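Local atomic coordinates of glycerol dehydrogenase (Schizosaccharomyces pombe, PDB entry 1TA9), a protein that catalyses the NAD(+)-dependent oxidation of glycerol to dihydroxyacetone, probably with a zinc ion at the active site, and serves glycerol assimilation. Residues Gln70-Gly75 with Ile211-Asp216; Leu170-Cys175 with Asn207-Phe212. All blocks are in the same frame, centred on the assembly; numbering follows the deposited sequence.

Contact 1. Residues Gln70-Gly75 with Ile211-Asp216; sequences QKYVQG and IFIDTD
Lys-71 O accepts from Ile-211 N at 3.0 Å, while the amino end of Lys-71 leads away to Thr-67 of the second subunit. At Tyr-72 the side chain reaches across to its neighbours: with CG anti to the backbone N (chi1 170°), the ring crosses Ile-211 at a slant, CD2 lying 3.5 Å from Ile-211 CG2, and carries its hydroxyl on to Ile-213 CD1. That hydroxyl donates to Gln-74 OE1 at 2.6 Å, in the carbonyl plane and on a lone pair, which pins ring and amide together on this face. Val-73 uses both backbone atoms, its N bonding to Ile-211 O and its O accepting from Ile-213 N, both at 2.8 Å and nearly straight. These are neighbouring parallel strands of the six-stranded, Rossmann-like nucleotide-binding sheet of the iron-containing alcohol dehydrogenase family, with 71-75 at its border; there a strand of the second subunit pairs antiparallel and carries the sheet onward. On the face away from Tyr-72, Val-73 lies alongside Phe-212, CG1 meeting CE1 at 3.8 Å. Gln-74 CG packs on Thr-215 CG2, the two side chains at about a right angle. Gly-75 N donates to Ile-213 O, and Gly-75 O accepts from Thr-215 N, which sits above the carbonyl plane as the helix starts; Asp-214 N-caps that helix, OD2 accepting from Asp-216 N at 2.9 Å and also from His-77 N.

Contact 2. Residues Leu170-Cys175 with Asn207-Phe212; sequences LPSIIC and NPNLIF
Ser-172 and Asn-209 meet where strands 172-176 and 210-214 come together, parallel neighbours inside the Rossmann-like dinucleotide-binding sheet. Ser-172 N donates to Asn-209 OD1 at 2.8 Å, approaching from above the amide plane, 39° out of it. The asparagine side chain can reach because CG stands anti to its own carbonyl carbon (chi1 -53°), which also lays the amide against Pro-171 CB. Its other end, ND2, donates to Gln-70 OE1, so both ends of the amide are engaged; an alanine here would probably leave Ser-172 N without its acceptor and Gln-70 without one of its donors. Ser-172 O accepts twice, from Leu-210 N at 3.3 Å and, weakly, from Asn-209 N. Beyond it the ladder is regular: Ile-174 N gives to Leu-210 O and Ile-174 O receives Phe-212 N, both at 2.8 Å. Apolar side chains fill in on the two faces. Ile-173 CG2 meets Leu-210 CD2 at 3.7 Å on one; on the other, the side chain of Ile-174 crosses that of Pro-208 at a slant, its CG1 3.6 Å from Pro-208 CB, and Ile-174 also packs on Met-158, a residue probably involved in NAD(+) binding. Phe-212 O, though buried, has no conventional hydrogen-bond partner; the CA of Cys-175 makes a CH...O contact with it at 3.1 Å. The thiol of Cys-175 sits at the edge of the Phe-212 ring, SG 5.4 Å from its centroid.

Strand 210-214 belongs to both contacts: 71-75 lies on one flank and 172-176 on the other, and Ile-211 and Phe-212 take part in both. Each contact is buried, but contact 2 has partly exposed residues, Pro-171 and Asn-209, near its start. Contact 1 binds the border strand of the chain's own sheet, beyond which the second subunit continues it; contact 2 lies inside the sheet, where 172-176 also bonds to strand 148-153. Contact 1 has a tyrosine-glutamine bond on one face and the aspartate cap at its end, whereas contact 2 has one side-chain amide bonded to a backbone N-H, followed by mostly aliphatic packing. Leu-210 bridges them, its CD1 packing 3.6 Å from Val-73 CG2.

Contact 1. Residues Gln70-Gly75 with Ile211-Asp216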
# COMPACT_ATOMS: atom_id res chain seq x y z
N GLN B 70 -22.18 25.15 27.40
CA GLN B 70 -21.35 24.83 28.55
C GLN B 70 -21.33 23.34 28.84
O GLN B 70 -20.32 22.79 29.29
CB GLN B 70 -21.83 25.59 29.77
CG GLN B 70 -21.71 27.09 29.64
CD GLN B 70 -22.19 27.81 30.88
OE1 GLN B 70 -23.40 27.88 31.14
NE2 GLN B 70 -21.25 28.34 31.65
N LYS B 71 -22.47 22.68 28.61
CA LYS B 71 -22.59 21.25 28.87
C LYS B 71 -23.50 20.57 27.86
O LYS B 71 -24.47 21.16 27.38
CB LYS B 71 -23.17 21.00 30.27
CG LYS B 71 -22.36 21.56 31.43
CD LYS B 71 -21.14 20.71 31.75
CE LYS B 71 -20.51 21.17 33.06
NZ LYS B 71 -19.22 20.48 33.36
N TYR B 72 -23.16 19.32 27.53
CA TYR B 72 -23.96 18.50 26.63
C TYR B 72 -24.09 17.19 27.38
O TYR B 72 -23.09 16.56 27.70
CB TYR B 72 -23.26 18.29 25.28
CG TYR B 72 -23.94 17.26 24.41
CD1 TYR B 72 -23.62 15.90 24.51
CD2 TYR B 72 -24.92 17.64 23.49
CE1 TYR B 72 -24.26 14.95 23.71
CE2 TYR B 72 -25.56 16.70 22.69
CZ TYR B 72 -25.23 15.35 22.81
OH TYR B 72 -25.87 14.42 22.01
N VAL B 73 -25.32 16.80 27.69
CA VAL B 73 -25.57 15.58 28.45
C VAL B 73 -26.53 14.68 27.68
O VAL B 73 -27.62 15.10 27.31
CB VAL B 73 -26.18 15.91 29.82
CG1 VAL B 73 -26.42 14.63 30.62
CG2 VAL B 73 -25.25 16.85 30.58
N GLN B 74 -26.11 13.43 27.48
CA GLN B 74 -26.90 12.45 26.73
C GLN B 74 -26.92 11.08 27.42
O GLN B 74 -25.87 10.51 27.72
CB GLN B 74 -26.29 12.32 25.33
CG GLN B 74 -26.89 11.25 24.45
CD GLN B 74 -26.04 10.99 23.22
OE1 GLN B 74 -25.61 11.93 22.54
NE2 GLN B 74 -25.80 9.72 22.92
N GLY B 75 -28.12 10.55 27.66
CA GLY B 75 -28.21 9.24 28.29
C GLY B 75 -29.63 8.71 28.34
O GLY B 75 -30.59 9.47 28.26
N ILE B 211 -27.41 21.30 26.65
CA ILE B 211 -28.20 20.52 25.70
C ILE B 211 -28.35 19.21 26.47
O ILE B 211 -27.36 18.56 26.80
CB ILE B 211 -27.48 20.31 24.35
CG1 ILE B 211 -27.70 21.52 23.43
CG2 ILE B 211 -28.08 19.10 23.64
CD1 ILE B 211 -27.42 22.87 24.04
N PHE B 212 -29.59 18.85 26.77
CA PHE B 212 -29.91 17.69 27.59
C PHE B 212 -30.77 16.72 26.77
O PHE B 212 -31.89 17.06 26.39
CB PHE B 212 -30.66 18.21 28.83
CG PHE B 212 -30.87 17.19 29.91
CD1 PHE B 212 -29.93 16.20 30.17
CD2 PHE B 212 -32.00 17.27 30.72
CE1 PHE B 212 -30.12 15.30 31.23
CE2 PHE B 212 -32.19 16.38 31.77
CZ PHE B 212 -31.25 15.39 32.03
N ILE B 213 -30.25 15.53 26.52
CA ILE B 213 -30.95 14.54 25.71
C ILE B 213 -31.20 13.21 26.40
O ILE B 213 -30.27 12.58 26.90
CB ILE B 213 -30.16 14.23 24.42
CG1 ILE B 213 -29.85 15.52 23.67
CG2 ILE B 213 -30.95 13.26 23.53
CD1 ILE B 213 -28.95 15.32 22.46
N ASP B 214 -32.46 12.78 26.41
CA ASP B 214 -32.83 11.50 27.00
C ASP B 214 -32.99 10.56 25.81
O ASP B 214 -33.94 10.68 25.03
CB ASP B 214 -34.13 11.63 27.79
CG ASP B 214 -34.52 10.33 28.50
OD1 ASP B 214 -35.10 10.41 29.61
OD2 ASP B 214 -34.25 9.24 27.95
N THR B 215 -32.06 9.62 25.66
CA THR B 215 -32.09 8.71 24.53
C THR B 215 -33.22 7.68 24.54
O THR B 215 -33.45 7.01 23.53
CB THR B 215 -30.73 8.01 24.37
OG1 THR B 215 -30.33 7.45 25.62
CG2 THR B 215 -29.68 9.01 23.91
N ASP B 216 -33.93 7.55 25.66
CA ASP B 216 -35.05 6.61 25.69
C ASP B 216 -36.18 7.28 24.91
O ASP B 216 -36.98 6.61 24.25
CB ASP B 216 -35.50 6.32 27.12
CG ASP B 216 -36.53 5.21 27.19
OD1 ASP B 216 -37.73 5.51 27.38
OD2 ASP B 216 -36.15 4.03 27.03

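Contact 2. Residues Leu170-Cys175 with Asn207-Phe212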
# COMPACT_ATOMS: atom_id res chain seq x y z
N LEU B 170 -31.36 35.21 30.85
CA LEU B 170 -31.24 33.99 31.65
C LEU B 170 -30.61 32.85 30.87
O LEU B 170 -30.66 32.82 29.65
CB LEU B 170 -32.62 33.53 32.12
CG LEU B 170 -33.39 34.37 33.14
CD1 LEU B 170 -34.75 33.73 33.36
CD2 LEU B 170 -32.61 34.45 34.45
N PRO B 171 -30.02 31.88 31.59
CA PRO B 171 -29.40 30.73 30.91
C PRO B 171 -30.52 29.87 30.34
O PRO B 171 -31.66 29.93 30.79
CB PRO B 171 -28.65 30.04 32.04
CG PRO B 171 -29.52 30.33 33.24
CD PRO B 171 -29.85 31.79 33.05
N SER B 172 -30.18 29.06 29.34
CA SER B 172 -31.18 28.20 28.71
C SER B 172 -30.75 26.75 28.71
O SER B 172 -29.56 26.44 28.66
CB SER B 172 -31.42 28.66 27.26
OG SER B 172 -30.22 28.67 26.51
N ILE B 173 -31.73 25.86 28.80
CA ILE B 173 -31.50 24.43 28.78
C ILE B 173 -32.39 23.88 27.66
O ILE B 173 -33.61 24.00 27.71
CB ILE B 173 -31.85 23.78 30.14
CG1 ILE B 173 -30.89 24.31 31.22
CG2 ILE B 173 -31.74 22.26 30.04
CD1 ILE B 173 -31.05 23.66 32.58
N ILE B 174 -31.75 23.30 26.65
CA ILE B 174 -32.45 22.77 25.48
C ILE B 174 -32.49 21.25 25.51
O ILE B 174 -31.46 20.59 25.59
CB ILE B 174 -31.74 23.24 24.20
CG1 ILE B 174 -31.56 24.77 24.23
CG2 ILE B 174 -32.53 22.83 22.97
CD1 ILE B 174 -32.86 25.57 24.21
N CYS B 175 -33.70 20.69 25.43
CA CYS B 175 -33.88 19.25 25.48
C CYS B 175 -34.58 18.70 24.25
O CYS B 175 -35.81 18.60 24.22
CB CYS B 175 -34.69 18.86 26.72
SG CYS B 175 -34.15 19.70 28.22
N ASN B 207 -24.08 30.56 23.22
CA ASN B 207 -24.79 29.32 22.89
C ASN B 207 -25.67 28.92 24.06
O ASN B 207 -25.49 29.40 25.17
CB ASN B 207 -23.81 28.17 22.65
CG ASN B 207 -23.07 28.28 21.34
OD1 ASN B 207 -22.24 29.17 21.15
ND2 ASN B 207 -23.38 27.38 20.42
N PRO B 208 -26.66 28.03 23.82
CA PRO B 208 -27.52 27.60 24.92
C PRO B 208 -26.56 27.03 25.95
O PRO B 208 -25.50 26.51 25.59
CB PRO B 208 -28.38 26.52 24.28
CG PRO B 208 -28.52 27.01 22.86
CD PRO B 208 -27.12 27.48 22.53
N ASN B 209 -26.91 27.11 27.23
CA ASN B 209 -26.01 26.63 28.26
C ASN B 209 -25.89 25.12 28.38
O ASN B 209 -24.79 24.59 28.58
CB ASN B 209 -26.42 27.25 29.60
CG ASN B 209 -26.51 28.76 29.52
OD1 ASN B 209 -27.46 29.31 28.94
ND2 ASN B 209 -25.52 29.44 30.07
N LEU B 210 -27.01 24.42 28.26
CA LEU B 210 -27.01 22.97 28.35
C LEU B 210 -27.92 22.32 27.32
O LEU B 210 -29.05 22.76 27.12
CB LEU B 210 -27.48 22.52 29.75
CG LEU B 210 -27.86 21.04 29.93
CD1 LEU B 210 -26.62 20.16 29.87
CD2 LEU B 210 -28.57 20.86 31.27
N ILE B 211 -27.41 21.30 26.65
CA ILE B 211 -28.20 20.52 25.70
C ILE B 211 -28.35 19.21 26.47
O ILE B 211 -27.36 18.56 26.80
CB ILE B 211 -27.48 20.31 24.35
CG1 ILE B 211 -27.70 21.52 23.43
CG2 ILE B 211 -28.08 19.10 23.64
CD1 ILE B 211 -27.42 22.87 24.04
N PHE B 212 -29.59 18.85 26.77
CA PHE B 212 -29.91 17.69 27.59
C PHE B 212 -30.77 16.72 26.77
O PHE B 212 -31.89 17.06 26.39
CB PHE B 212 -30.66 18.21 28.83
CG PHE B 212 -30.87 17.19 29.91
CD1 PHE B 212 -29.93 16.20 30.17
CD2 PHE B 212 -32.00 17.27 30.72
CE1 PHE B 212 -30.12 15.30 31.23
CE2 PHE B 212 -32.19 16.38 31.77
CZ PHE B 212 -31.25 15.39 32.03